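Local structure of RNA polymerase II subunit A C-terminal domain phosphatase SSU72 (Homo sapiens, 4H3K) at residues Ala29-Ser33 with Thr130-Val135; Asn37-Glu41 with Asp163-Thr169; Met40-Asn44 with Arg107-Lys112; Lys63-Pro67 with Leu95-Ile101; Pro72-Asp76 with Asp87-Lys91. The protein dephosphorylates the C-terminal domain of RNA polymerase II and takes part in RNA processing, transcription termination and pre-mRNA polyadenylation. The protein carries 1 engineered substitution. All blocks are in the same frame, centred on the assembly; numbering follows the deposited sequence.

Contact 1: residues Ala29-Ser33 with Thr130-Val135. Engineered in segment 29-33: Ser32 (natural residue Cys). With PO4 (phosphate ion), chain F.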
# COMPACT_ATOMS: atom_id res chain seq x y z
N ALA B 29 -12.47 -1.79 4.51
CA ALA B 29 -13.03 -0.49 4.87
C ALA B 29 -14.06 -0.15 3.81
O ALA B 29 -13.82 -0.38 2.62
CB ALA B 29 -11.97 0.59 4.91
N VAL B 30 -15.22 0.32 4.26
CA VAL B 30 -16.21 0.86 3.35
C VAL B 30 -16.38 2.35 3.63
O VAL B 30 -16.49 2.76 4.79
CB VAL B 30 -17.58 0.15 3.45
CG1 VAL B 30 -18.50 0.69 2.34
CG2 VAL B 30 -17.43 -1.37 3.28
N VAL B 31 -16.37 3.16 2.56
CA VAL B 31 -16.29 4.62 2.67
C VAL B 31 -17.41 5.29 1.86
O VAL B 31 -17.61 5.01 0.67
CB VAL B 31 -14.92 5.14 2.17
CG1 VAL B 31 -14.70 6.59 2.58
CG2 VAL B 31 -13.78 4.27 2.71
N SER B 32 -18.17 6.18 2.51
CA SER B 32 -19.13 6.97 1.77
C SER B 32 -18.79 8.44 1.99
O SER B 32 -17.62 8.78 2.28
CB SER B 32 -20.57 6.66 2.22
OG SER B 32 -20.68 6.94 3.60
N SER B 33 -19.77 9.32 1.86
CA SER B 33 -19.47 10.75 2.05
C SER B 33 -19.62 11.21 3.49
O SER B 33 -18.70 11.82 4.07
CB SER B 33 -20.29 11.60 1.10
OG SER B 33 -19.81 12.92 1.19
N THR B 130 -15.42 2.12 -2.03
CA THR B 130 -16.03 3.44 -1.96
C THR B 130 -17.38 3.38 -2.64
O THR B 130 -17.60 2.54 -3.53
CB THR B 130 -15.12 4.54 -2.56
OG1 THR B 130 -14.91 4.29 -3.96
CG2 THR B 130 -13.74 4.53 -1.86
N CYS B 131 -18.30 4.28 -2.24
CA CYS B 131 -19.69 4.20 -2.66
C CYS B 131 -20.09 5.23 -3.72
O CYS B 131 -21.24 5.29 -4.08
CB CYS B 131 -20.62 4.29 -1.43
SG CYS B 131 -20.27 2.98 -0.20
N GLU B 132 -19.13 6.03 -4.21
CA GLU B 132 -19.30 6.89 -5.37
C GLU B 132 -17.98 7.48 -5.79
O GLU B 132 -17.04 7.59 -4.99
CB GLU B 132 -20.35 8.01 -5.17
CG GLU B 132 -19.95 9.10 -4.23
CD GLU B 132 -21.00 10.22 -4.21
OE1 GLU B 132 -22.00 10.06 -3.51
OE2 GLU B 132 -20.83 11.22 -4.93
N GLU B 133 -17.90 7.85 -7.07
CA GLU B 133 -16.61 8.21 -7.65
C GLU B 133 -15.93 9.40 -6.95
O GLU B 133 -14.70 9.43 -6.80
CB GLU B 133 -16.76 8.47 -9.15
CG GLU B 133 -15.45 8.66 -9.82
CD GLU B 133 -15.57 8.88 -11.31
OE1 GLU B 133 -16.67 8.68 -11.84
OE2 GLU B 133 -14.57 9.26 -11.96
N ARG B 134 -16.72 10.37 -6.50
CA ARG B 134 -16.15 11.51 -5.75
C ARG B 134 -15.43 11.04 -4.46
O ARG B 134 -14.44 11.62 -4.05
CB ARG B 134 -17.29 12.49 -5.38
CG ARG B 134 -16.89 13.81 -4.71
CD ARG B 134 -18.05 14.37 -3.79
NE ARG B 134 -18.13 13.61 -2.52
CZ ARG B 134 -17.87 14.10 -1.31
NH1 ARG B 134 -17.54 15.38 -1.13
NH2 ARG B 134 -17.93 13.30 -0.25
N VAL B 135 -16.00 10.03 -3.80
CA VAL B 135 -15.45 9.49 -2.57
C VAL B 135 -14.17 8.69 -2.92
O VAL B 135 -13.15 8.81 -2.23
CB VAL B 135 -16.47 8.58 -1.85
CG1 VAL B 135 -15.81 7.77 -0.73
CG2 VAL B 135 -17.63 9.42 -1.31
P PO4 F . -23.60 8.46 3.12
O1 PO4 F . -22.95 7.89 4.34
O2 PO4 F . -24.83 9.31 3.50
O3 PO4 F . -24.09 7.36 2.19
O4 PO4 F . -22.68 9.32 2.31
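Val31 and Val135 turn their side chains obliquely against each other where two parallel strands of the central sheet run out toward the phosphate site. CG1 of Val31, placed anti to its own nitrogen (chi1 -167°), meets CG1 of Val135 at 3.7 Å, so a branch of the strand touches a branch from the first turn of helix 133-145. The other methyl of Val135, CG2, rests 3.6 Å from the carbonyl carbon of Ser32 and comes at the backbone where the strand gives way to the loop. Cys131 approaches from the neighbouring strand end: its SG lies 3.9 Å from CG1 of Val30, an apolar touch. The strands pair in register at Val31 and Thr130. The carbonyl O of Val31 takes a weak hydrogen bond of 3.1 Å from Cys131 N, bent to 129° at the hydrogen, and a C-H contact from Thr130 CA at 3.4 Å. OG1 of Thr130 is occupied by Asn158. Ser32, an engineered replacement of the natural cysteine, holds OG between its backbone N and carbonyl carbon (chi1 59°), from where it donates to phosphate O1 at 2.6 Å. One residue on, Ser33 N gives phosphate O4 a 2.9 Å bond. Position 32 opens the CX5R signature of cysteine-dependent phosphatases. Apolar contacts thus cover the strand end on the side of Cys131 and Val135, while the engineered Ser32 OG and Ser33 N meet the anion; the natural cysteine would probably put its sulfur near the same place.

Contact 2: residues Asn37-Glu41 with Asp163-Thr169; sequences NRSME and DNHEEAT. With PO4 (phosphate ion), chain F.
Arg38 and Ala168 come together where the phosphate-binding loop of the CX5R signature, with Arg38 as its arginine, passes into helix 38-48 and meets the start of helix 165-184. Van der Waals contact is modest: CB of Ala168 lies 4.0 Å from CG of Arg38 and also packs on the side chain of Asn37. Further along, the aliphatic CG of Glu41 sits 3.6 Å from the carbonyl O of Ala168 and slides by the backbone of Thr169, while the carboxylate of Glu41 goes to Arg107. The hydrogen bonds converge on the phosphate. Arg38 bends at chi3 (-69°), which brings its guanidinium edge-on to the anion, and two nitrogens grip it: NE reaches O3 at 2.6 Å, almost straight at 176°, and NH2 reaches O4 at 2.8 Å. The backbone N of Arg38 adds a third bond, 2.9 Å to the same O3, and Asn37 N holds O1. Charge works differently on the face of the guanidinium. There Asp163 stacks, its carboxylate plane only 13° from that of the arginine, with CB over the rim. NH2 of Arg38 and OD2 of Asp163 form a long salt bridge of 3.8 Å in which no N-H points at the oxygen. NH1 goes to Glu132, a second acidic neighbour of the arginine. Just before helix 165-184, Asn164 is the N-cap, its OD1 accepting from Glu167 N. One water joins the two helices, donating to Arg38 O at 2.9 Å and to Ala168 O at 2.8 Å.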
# COMPACT_ATOMS: atom_id res chain seq x y z
N ASN B 37 -25.08 6.42 5.77
CA ASN B 37 -26.03 5.60 5.04
C ASN B 37 -25.37 4.45 4.26
O ASN B 37 -25.39 3.33 4.72
CB ASN B 37 -26.90 6.51 4.14
CG ASN B 37 -27.92 5.73 3.29
OD1 ASN B 37 -28.24 6.12 2.16
ND2 ASN B 37 -28.41 4.65 3.84
N ARG B 38 -24.77 4.72 3.10
CA ARG B 38 -24.21 3.64 2.27
C ARG B 38 -23.12 2.83 2.99
O ARG B 38 -23.13 1.59 2.97
CB ARG B 38 -23.74 4.21 0.93
CG ARG B 38 -24.93 4.78 0.14
CD ARG B 38 -24.45 5.74 -0.93
NE ARG B 38 -23.89 6.97 -0.36
CZ ARG B 38 -23.24 7.89 -1.06
NH1 ARG B 38 -23.06 7.72 -2.37
NH2 ARG B 38 -22.74 8.98 -0.47
N SER B 39 -22.20 3.51 3.65
CA SER B 39 -21.10 2.82 4.32
C SER B 39 -21.56 2.09 5.59
O SER B 39 -21.00 1.06 5.92
CB SER B 39 -19.92 3.80 4.64
OG SER B 39 -20.39 4.93 5.38
N MET B 40 -22.58 2.61 6.26
CA MET B 40 -23.06 2.01 7.50
C MET B 40 -23.95 0.79 7.25
O MET B 40 -23.87 -0.21 7.98
CB MET B 40 -23.74 3.07 8.37
CG MET B 40 -22.74 4.11 8.86
SD MET B 40 -21.55 3.37 10.01
CE MET B 40 -22.51 3.38 11.55
N GLU B 41 -24.80 0.88 6.24
CA GLU B 41 -25.52 -0.31 5.73
C GLU B 41 -24.54 -1.44 5.38
O GLU B 41 -24.79 -2.62 5.70
CB GLU B 41 -26.34 0.08 4.50
CG GLU B 41 -27.48 -0.90 4.16
CD GLU B 41 -28.49 -1.03 5.30
OE1 GLU B 41 -28.75 -2.16 5.69
OE2 GLU B 41 -28.97 -0.01 5.82
N ASP B 163 -27.42 7.68 -2.81
CA ASP B 163 -27.56 7.91 -1.39
C ASP B 163 -29.04 7.94 -0.96
O ASP B 163 -29.58 9.01 -0.66
CB ASP B 163 -26.83 9.19 -0.97
CG ASP B 163 -26.74 9.33 0.54
OD1 ASP B 163 -27.37 8.54 1.29
OD2 ASP B 163 -26.05 10.24 0.99
N ASN B 164 -29.69 6.78 -0.95
CA ASN B 164 -31.01 6.63 -0.31
C ASN B 164 -31.03 5.24 0.33
O ASN B 164 -30.15 4.42 0.02
CB ASN B 164 -32.16 6.82 -1.31
CG ASN B 164 -32.12 5.81 -2.45
OD1 ASN B 164 -32.26 4.60 -2.24
ND2 ASN B 164 -31.96 6.30 -3.67
N HIS B 165 -32.00 4.97 1.21
CA HIS B 165 -31.96 3.74 2.01
C HIS B 165 -32.02 2.47 1.15
O HIS B 165 -31.31 1.51 1.42
CB HIS B 165 -33.05 3.70 3.11
CG HIS B 165 -32.88 4.78 4.14
ND1 HIS B 165 -33.93 5.55 4.60
CD2 HIS B 165 -31.77 5.25 4.76
CE1 HIS B 165 -33.48 6.43 5.47
NE2 HIS B 165 -32.17 6.28 5.59
N GLU B 166 -32.87 2.48 0.13
CA GLU B 166 -33.05 1.31 -0.70
C GLU B 166 -31.80 0.94 -1.50
O GLU B 166 -31.40 -0.23 -1.51
CB GLU B 166 -34.25 1.50 -1.62
CG GLU B 166 -34.34 0.46 -2.71
CD GLU B 166 -34.74 1.03 -4.06
OE1 GLU B 166 -34.70 2.29 -4.21
OE2 GLU B 166 -35.09 0.22 -4.95
N GLU B 167 -31.20 1.92 -2.19
CA GLU B 167 -29.96 1.72 -2.95
C GLU B 167 -28.81 1.39 -2.01
O GLU B 167 -27.97 0.57 -2.36
CB GLU B 167 -29.62 2.93 -3.83
CG GLU B 167 -30.58 3.14 -5.04
CD GLU B 167 -30.58 1.96 -6.00
OE1 GLU B 167 -29.49 1.53 -6.43
OE2 GLU B 167 -31.67 1.44 -6.34
N ALA B 168 -28.78 2.00 -0.82
CA ALA B 168 -27.78 1.66 0.19
C ALA B 168 -27.82 0.16 0.54
O ALA B 168 -26.77 -0.48 0.64
CB ALA B 168 -27.98 2.46 1.42
N THR B 169 -29.03 -0.36 0.74
CA THR B 169 -29.23 -1.77 1.10
C THR B 169 -28.78 -2.67 -0.04
O THR B 169 -28.09 -3.68 0.17
CB THR B 169 -30.72 -2.04 1.54
OG1 THR B 169 -31.02 -1.20 2.66
CG2 THR B 169 -30.93 -3.50 1.98
P PO4 F . -23.60 8.46 3.12
O1 PO4 F . -22.95 7.89 4.34
O2 PO4 F . -24.83 9.31 3.50
O3 PO4 F . -24.09 7.36 2.19
O4 PO4 F . -22.68 9.32 2.31
O HOH W 1 -24.27 0.68 0.43

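Contact 3: residues Met40-Asn44 with Arg107-Lys112; sequences MEAHN and RNKRIK
OD1 of Asn108, pressed against CB of Met40 at 3.3 Å, is gripped side-on by Arg107: NE donates to it at 2.8 Å and NH2 at 2.9 Å, both within the guanidinium plane. This fork turns the remaining nitrogen, NH1, to Glu41, whose OE2 it meets at 2.9 Å. That salt bridge lies in the plane of the arginine but comes down on the carboxylate from above, 55° out of its plane. A water between Glu41 OE2 and Arg107 NH2 closes the ring of bonds. One face of the guanidinium lies over the peptide link between Met40 and Glu41, with Glu41 N 3.6 Å from its plane. Met40, bent at chi2 and chi3, curls CE back onto the Asn108 amide and within 4.0 Å of Ile111 CD1. CG2 of Ile111 sits over a face of the His43 ring in a CH-pi contact, 3.6 Å from the centroid and 15° off the normal, while CD1 reaches Asn44 CB. ND1 of His43 bonds to Ser55. Asn108 thus holds Arg107 in rotation so that NH1 can bridge to Glu41, a charge pair that probably contributes to joining helix 101-109 to helix 38-48, whose start carries the phosphate site.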
# COMPACT_ATOMS: atom_id res chain seq x y z
N MET B 40 -22.58 2.61 6.26
CA MET B 40 -23.06 2.01 7.50
C MET B 40 -23.95 0.79 7.25
O MET B 40 -23.87 -0.21 7.98
CB MET B 40 -23.74 3.07 8.37
CG MET B 40 -22.74 4.11 8.86
SD MET B 40 -21.55 3.37 10.01
CE MET B 40 -22.51 3.38 11.55
N GLU B 41 -24.80 0.88 6.24
CA GLU B 41 -25.52 -0.31 5.73
C GLU B 41 -24.54 -1.44 5.38
O GLU B 41 -24.79 -2.62 5.70
CB GLU B 41 -26.34 0.08 4.50
CG GLU B 41 -27.48 -0.90 4.16
CD GLU B 41 -28.49 -1.03 5.30
OE1 GLU B 41 -28.75 -2.16 5.69
OE2 GLU B 41 -28.97 -0.01 5.82
N ALA B 42 -23.43 -1.09 4.75
CA ALA B 42 -22.43 -2.08 4.35
C ALA B 42 -21.66 -2.58 5.58
O ALA B 42 -21.41 -3.74 5.68
CB ALA B 42 -21.47 -1.50 3.30
N HIS B 43 -21.31 -1.67 6.49
CA HIS B 43 -20.61 -2.01 7.73
C HIS B 43 -21.46 -3.05 8.45
O HIS B 43 -20.96 -4.11 8.83
CB HIS B 43 -20.45 -0.76 8.60
CG HIS B 43 -19.57 -0.92 9.81
ND1 HIS B 43 -18.79 0.11 10.29
CD2 HIS B 43 -19.37 -1.97 10.64
CE1 HIS B 43 -18.14 -0.30 11.36
NE2 HIS B 43 -18.46 -1.56 11.59
N ASN B 44 -22.76 -2.76 8.58
CA ASN B 44 -23.68 -3.65 9.28
C ASN B 44 -23.74 -5.05 8.64
O ASN B 44 -23.55 -6.06 9.34
CB ASN B 44 -25.07 -3.00 9.41
CG ASN B 44 -26.02 -3.78 10.36
OD1 ASN B 44 -27.03 -4.33 9.91
ND2 ASN B 44 -25.69 -3.83 11.64
N ARG B 107 -29.75 2.69 14.30
CA ARG B 107 -28.91 1.58 13.77
C ARG B 107 -27.41 1.94 13.89
O ARG B 107 -26.58 1.11 14.34
CB ARG B 107 -29.30 1.29 12.30
CG ARG B 107 -28.68 0.06 11.65
CD ARG B 107 -27.21 0.27 11.17
NE ARG B 107 -27.01 1.45 10.33
CZ ARG B 107 -27.48 1.60 9.10
NH1 ARG B 107 -28.17 0.62 8.51
NH2 ARG B 107 -27.23 2.72 8.44
N ASN B 108 -27.08 3.17 13.51
CA ASN B 108 -25.69 3.63 13.48
C ASN B 108 -25.09 3.62 14.87
O ASN B 108 -23.97 3.14 15.07
CB ASN B 108 -25.58 5.04 12.83
CG ASN B 108 -25.83 5.02 11.31
OD1 ASN B 108 -25.94 3.96 10.71
ND2 ASN B 108 -25.94 6.20 10.70
N LYS B 109 -25.85 4.14 15.83
CA LYS B 109 -25.42 4.20 17.22
C LYS B 109 -25.04 2.82 17.76
O LYS B 109 -24.08 2.69 18.52
CB LYS B 109 -26.51 4.82 18.11
CG LYS B 109 -25.91 5.48 19.35
CD LYS B 109 -26.84 5.44 20.55
CE LYS B 109 -26.03 5.61 21.84
NZ LYS B 109 -26.75 5.00 23.00
N ARG B 110 -25.79 1.81 17.36
CA ARG B 110 -25.55 0.44 17.78
C ARG B 110 -24.29 -0.14 17.17
O ARG B 110 -23.85 -1.20 17.59
CB ARG B 110 -26.74 -0.44 17.41
CG ARG B 110 -27.92 -0.18 18.34
CD ARG B 110 -29.23 -0.74 17.82
NE ARG B 110 -30.37 -0.01 18.40
CZ ARG B 110 -30.76 -0.09 19.68
NH1 ARG B 110 -30.11 -0.86 20.54
NH2 ARG B 110 -31.81 0.61 20.11
N ILE B 111 -23.71 0.55 16.19
CA ILE B 111 -22.44 0.08 15.61
C ILE B 111 -21.24 0.78 16.26
O ILE B 111 -20.23 0.14 16.59
CB ILE B 111 -22.41 0.25 14.08
CG1 ILE B 111 -23.40 -0.73 13.42
CG2 ILE B 111 -20.96 0.07 13.56
CD1 ILE B 111 -23.70 -0.43 11.93
N LYS B 112 -21.33 2.10 16.40
CA LYS B 112 -20.23 2.90 16.89
C LYS B 112 -20.77 4.28 17.26
O LYS B 112 -21.85 4.65 16.81
CB LYS B 112 -19.12 3.00 15.82
CG LYS B 112 -19.52 3.78 14.58
CD LYS B 112 -18.44 3.64 13.50
CE LYS B 112 -18.67 4.62 12.37
NZ LYS B 112 -17.57 4.53 11.31
O HOH W 2 -28.80 3.09 5.67

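Contact 4: residues Lys63-Pro67 with Leu95-Ile101; sequences KLPGP and LYTQNGI
Ile101 sets CG1 anti to its carbonyl carbon (chi1 -65°) and then runs on extended, which carries CD1 to the ring of Pro65, 3.7 Å from its CD. Ile101 CD1 also lies 3.4 Å from Pro65 O. Tyr96 has a like first torsion (chi1 -59°) and presents its ring edge to the segment 63-67: CE1 meets Pro65 O at 3.4 Å near the ring plane, and OH comes within 3.5 Å of Gly66 CA and 3.6 Å of Pro67 CD. The hydroxyl is hydrogen-bonded to Asn73. Leu95 reaches past the tyrosine, its CG over one ring face, and lays CD2 on Pro67, 3.6 Å from CA. No hydrogen bond crosses between the segments; the fit is one of proline rings, backbone and hydrocarbon. On the helical side the chain turns sharply between two helices, where Asn99 OD1 accepts from Ile101 N at 3.2 Å in an Asx turn. Leu64 adds a looser touch, CG to CG2 of Ile101. The chain leaving strand 62-64 therefore lies across the junction of helices 81-98 and 101-109, with Met84 and Met104 of these helices against Leu64 and strand 73-75 paired alongside.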
# COMPACT_ATOMS: atom_id res chain seq x y z
N LYS B 63 -23.92 15.20 6.23
CA LYS B 63 -25.14 15.66 5.64
C LYS B 63 -26.21 14.59 5.92
O LYS B 63 -25.96 13.38 5.82
CB LYS B 63 -24.92 15.88 4.14
CG LYS B 63 -26.06 16.56 3.40
CD LYS B 63 -26.21 16.04 1.96
CE LYS B 63 -25.50 16.93 0.92
NZ LYS B 63 -24.01 17.06 1.09
N LEU B 64 -27.39 15.04 6.33
CA LEU B 64 -28.54 14.18 6.44
C LEU B 64 -29.66 14.87 5.67
O LEU B 64 -29.70 16.11 5.62
CB LEU B 64 -28.92 14.06 7.91
CG LEU B 64 -28.54 12.85 8.77
CD1 LEU B 64 -27.67 11.82 8.07
CD2 LEU B 64 -27.96 13.26 10.15
N PRO B 65 -30.57 14.08 5.06
CA PRO B 65 -31.71 14.70 4.37
C PRO B 65 -32.54 15.55 5.34
O PRO B 65 -32.61 15.23 6.52
CB PRO B 65 -32.52 13.49 3.89
CG PRO B 65 -31.50 12.38 3.73
CD PRO B 65 -30.50 12.61 4.83
N GLY B 66 -33.15 16.62 4.85
CA GLY B 66 -34.06 17.43 5.66
C GLY B 66 -35.41 17.60 4.97
O GLY B 66 -35.75 16.80 4.10
N PRO B 67 -36.16 18.68 5.32
CA PRO B 67 -37.53 18.89 4.84
C PRO B 67 -37.66 19.10 3.33
O PRO B 67 -38.74 18.96 2.77
CB PRO B 67 -38.00 20.13 5.62
CG PRO B 67 -36.76 20.86 5.97
CD PRO B 67 -35.70 19.80 6.18
N LEU B 95 -41.31 13.97 10.71
CA LEU B 95 -40.62 13.90 9.43
C LEU B 95 -39.50 12.87 9.48
O LEU B 95 -39.35 12.09 8.55
CB LEU B 95 -40.09 15.28 8.99
CG LEU B 95 -39.20 15.34 7.73
CD1 LEU B 95 -39.90 14.80 6.47
CD2 LEU B 95 -38.69 16.75 7.50
N TYR B 96 -38.74 12.86 10.58
CA TYR B 96 -37.54 12.01 10.69
C TYR B 96 -37.84 10.59 11.18
O TYR B 96 -36.96 9.72 11.14
CB TYR B 96 -36.43 12.72 11.49
CG TYR B 96 -36.04 14.03 10.84
CD1 TYR B 96 -35.22 14.06 9.70
CD2 TYR B 96 -36.51 15.25 11.33
CE1 TYR B 96 -34.87 15.25 9.08
CE2 TYR B 96 -36.17 16.44 10.72
CZ TYR B 96 -35.35 16.44 9.60
OH TYR B 96 -35.01 17.62 8.99
N THR B 97 -39.08 10.35 11.61
CA THR B 97 -39.59 8.97 11.73
C THR B 97 -39.98 8.48 10.33
O THR B 97 -39.67 7.36 9.95
CB THR B 97 -40.81 8.84 12.69
OG1 THR B 97 -40.51 9.49 13.92
CG2 THR B 97 -41.12 7.36 12.98
N GLN B 98 -40.62 9.36 9.56
CA GLN B 98 -41.19 9.04 8.25
C GLN B 98 -40.13 8.70 7.21
O GLN B 98 -40.28 7.75 6.45
CB GLN B 98 -42.01 10.22 7.75
CG GLN B 98 -43.39 9.84 7.28
CD GLN B 98 -44.33 9.53 8.44
OE1 GLN B 98 -45.06 10.41 8.92
NE2 GLN B 98 -44.31 8.28 8.90
N ASN B 99 -39.08 9.51 7.16
CA ASN B 99 -38.04 9.31 6.16
C ASN B 99 -36.92 8.36 6.61
O ASN B 99 -35.83 8.38 6.02
CB ASN B 99 -37.48 10.66 5.71
CG ASN B 99 -36.77 11.39 6.83
OD1 ASN B 99 -36.48 10.83 7.88
ND2 ASN B 99 -36.48 12.65 6.59
N GLY B 100 -37.17 7.57 7.66
CA GLY B 100 -36.26 6.52 8.14
C GLY B 100 -34.98 7.00 8.81
O GLY B 100 -34.15 6.18 9.23
N ILE B 101 -34.82 8.32 8.93
CA ILE B 101 -33.57 8.88 9.44
C ILE B 101 -33.34 8.59 10.93
O ILE B 101 -32.22 8.32 11.35
CB ILE B 101 -33.41 10.37 9.10
CG1 ILE B 101 -33.29 10.54 7.59
CG2 ILE B 101 -32.20 10.97 9.79
CD1 ILE B 101 -33.24 11.95 7.15

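Contact 5: residues Pro72-Asp76 with Asp87-Lys91; sequences PNVYD and DLLRK
The Tyr75 ring and the Asp87 carboxylate stand almost perpendicular, their planes 88° apart, with OD2 of Asp87 at the ring edge and in its plane. Tyr75 OH donates to that oxygen over 2.5 Å, a very short hydrogen bond. CD1 of Leu88 lies at the same edge, 3.2 Å from OH, so the hydroxyl has a carboxylate oxygen and a methyl as close neighbours. Tyr75 also touches Leu64 and Met84. Its first torsion, which puts CG anti to the carbonyl carbon (chi1 -59°), sends the ring across to the helix. Asn73, two residues earlier on the strand, points the same way: its amide rests on Leu88, ND2 to CD1 3.8 Å, and has its main polar partner in Tyr96. Lys91 slides past Asn73 in the opposite direction, its chain bent at chi3 and chi4, and brings CE within 3.4 Å of Asn73 OD1. Burial is uneven: Leu88 is turned into the interior, whereas Lys91 is exposed. The axes of 73-75 and 87-91 approach to 11.8 Å at 151°, roughly antiparallel. The arrangement is that of a helix packed on a two-stranded antiparallel sheet, here 62-64 with 73-75, outlying the central sheet of the phosphatase fold.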
# COMPACT_ATOMS: atom_id res chain seq x y z
N PRO B 72 -30.76 20.19 3.39
CA PRO B 72 -30.25 19.12 4.25
C PRO B 72 -29.89 19.62 5.65
O PRO B 72 -29.75 20.84 5.88
CB PRO B 72 -28.97 18.67 3.53
CG PRO B 72 -28.58 19.85 2.69
CD PRO B 72 -29.87 20.43 2.24
N ASN B 73 -29.77 18.69 6.58
CA ASN B 73 -29.20 18.98 7.88
C ASN B 73 -27.71 18.75 7.84
O ASN B 73 -27.23 17.76 7.27
CB ASN B 73 -29.85 18.08 8.91
CG ASN B 73 -31.31 18.36 9.06
OD1 ASN B 73 -31.70 19.43 9.54
ND2 ASN B 73 -32.16 17.42 8.63
N VAL B 74 -26.96 19.66 8.42
CA VAL B 74 -25.52 19.55 8.37
C VAL B 74 -24.94 19.48 9.77
O VAL B 74 -25.39 20.22 10.65
CB VAL B 74 -24.89 20.71 7.56
CG1 VAL B 74 -23.39 20.63 7.62
CG2 VAL B 74 -25.32 20.64 6.11
N TYR B 75 -23.95 18.61 9.97
CA TYR B 75 -23.22 18.46 11.25
C TYR B 75 -21.71 18.34 11.03
O TYR B 75 -21.24 17.98 9.94
CB TYR B 75 -23.70 17.19 11.98
CG TYR B 75 -25.16 17.19 12.27
CD1 TYR B 75 -25.65 17.74 13.45
CD2 TYR B 75 -26.06 16.65 11.35
CE1 TYR B 75 -27.02 17.76 13.72
CE2 TYR B 75 -27.42 16.65 11.61
CZ TYR B 75 -27.89 17.21 12.79
OH TYR B 75 -29.24 17.20 13.03
N ASP B 76 -20.96 18.62 12.09
CA ASP B 76 -19.54 18.31 12.16
C ASP B 76 -19.37 16.78 12.30
O ASP B 76 -20.26 16.09 12.82
CB ASP B 76 -18.90 19.02 13.36
CG ASP B 76 -17.38 19.11 13.26
OD1 ASP B 76 -16.71 18.06 13.08
OD2 ASP B 76 -16.83 20.23 13.39
N ASP B 87 -31.25 15.90 18.28
CA ASP B 87 -31.45 17.11 17.49
C ASP B 87 -32.62 16.95 16.50
O ASP B 87 -33.51 17.81 16.43
CB ASP B 87 -30.17 17.50 16.75
CG ASP B 87 -30.33 18.78 15.93
OD1 ASP B 87 -30.54 19.85 16.52
OD2 ASP B 87 -30.23 18.71 14.69
N LEU B 88 -32.64 15.85 15.75
CA LEU B 88 -33.72 15.61 14.79
C LEU B 88 -35.07 15.27 15.46
O LEU B 88 -36.14 15.56 14.90
CB LEU B 88 -33.31 14.55 13.76
CG LEU B 88 -32.76 15.00 12.39
CD1 LEU B 88 -32.27 16.45 12.32
CD2 LEU B 88 -31.69 14.05 11.87
N LEU B 89 -35.02 14.67 16.64
CA LEU B 89 -36.23 14.31 17.38
C LEU B 89 -36.94 15.58 17.84
O LEU B 89 -38.16 15.64 17.82
CB LEU B 89 -35.91 13.37 18.56
CG LEU B 89 -37.03 12.75 19.42
CD1 LEU B 89 -37.87 11.71 18.67
CD2 LEU B 89 -36.45 12.14 20.69
N ARG B 90 -36.15 16.59 18.23
CA ARG B 90 -36.63 17.92 18.59
C ARG B 90 -37.21 18.65 17.39
O ARG B 90 -38.31 19.18 17.46
CB ARG B 90 -35.52 18.79 19.20
CG ARG B 90 -34.71 18.17 20.34
CD ARG B 90 -34.06 19.22 21.25
NE ARG B 90 -35.02 19.73 22.24
CZ ARG B 90 -35.54 19.01 23.24
NH1 ARG B 90 -35.20 17.73 23.41
NH2 ARG B 90 -36.41 19.57 24.07
N LYS B 91 -36.46 18.68 16.29
CA LYS B 91 -36.83 19.49 15.12
C LYS B 91 -38.19 19.07 14.57
O LYS B 91 -39.08 19.92 14.43
CB LYS B 91 -35.71 19.49 14.06
CG LYS B 91 -34.49 20.31 14.42
CD LYS B 91 -33.32 19.96 13.52
CE LYS B 91 -33.36 20.71 12.21
NZ LYS B 91 -32.73 22.06 12.37

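The phosphate joins contacts 1 and 2: both supply ligands to it, and the loop between Ser32 and Arg38 completes the cage with the amides of Ser34 and Gln36. They also touch directly, through Ser32 OG and Ser39 OG at 2.7 Å and the salt bridge of Glu132 OE1 to Arg38 NH1 at 2.8 Å. Contact 3 shares Met40 and Glu41 with contact 2. Contacts 4 and 5, with centres about 9 Å apart, form an outlying unit, tied by the bond of Leu64 O to Asn73 N (2.8 Å). Contact 4 packs on contact 2 at His165, and its Leu64 side chain lies about 6 Å from the phosphate, so contact 4 borders the phosphate site, while contact 5 lies farther out, about 9 Å (nearest atoms) from contact 2.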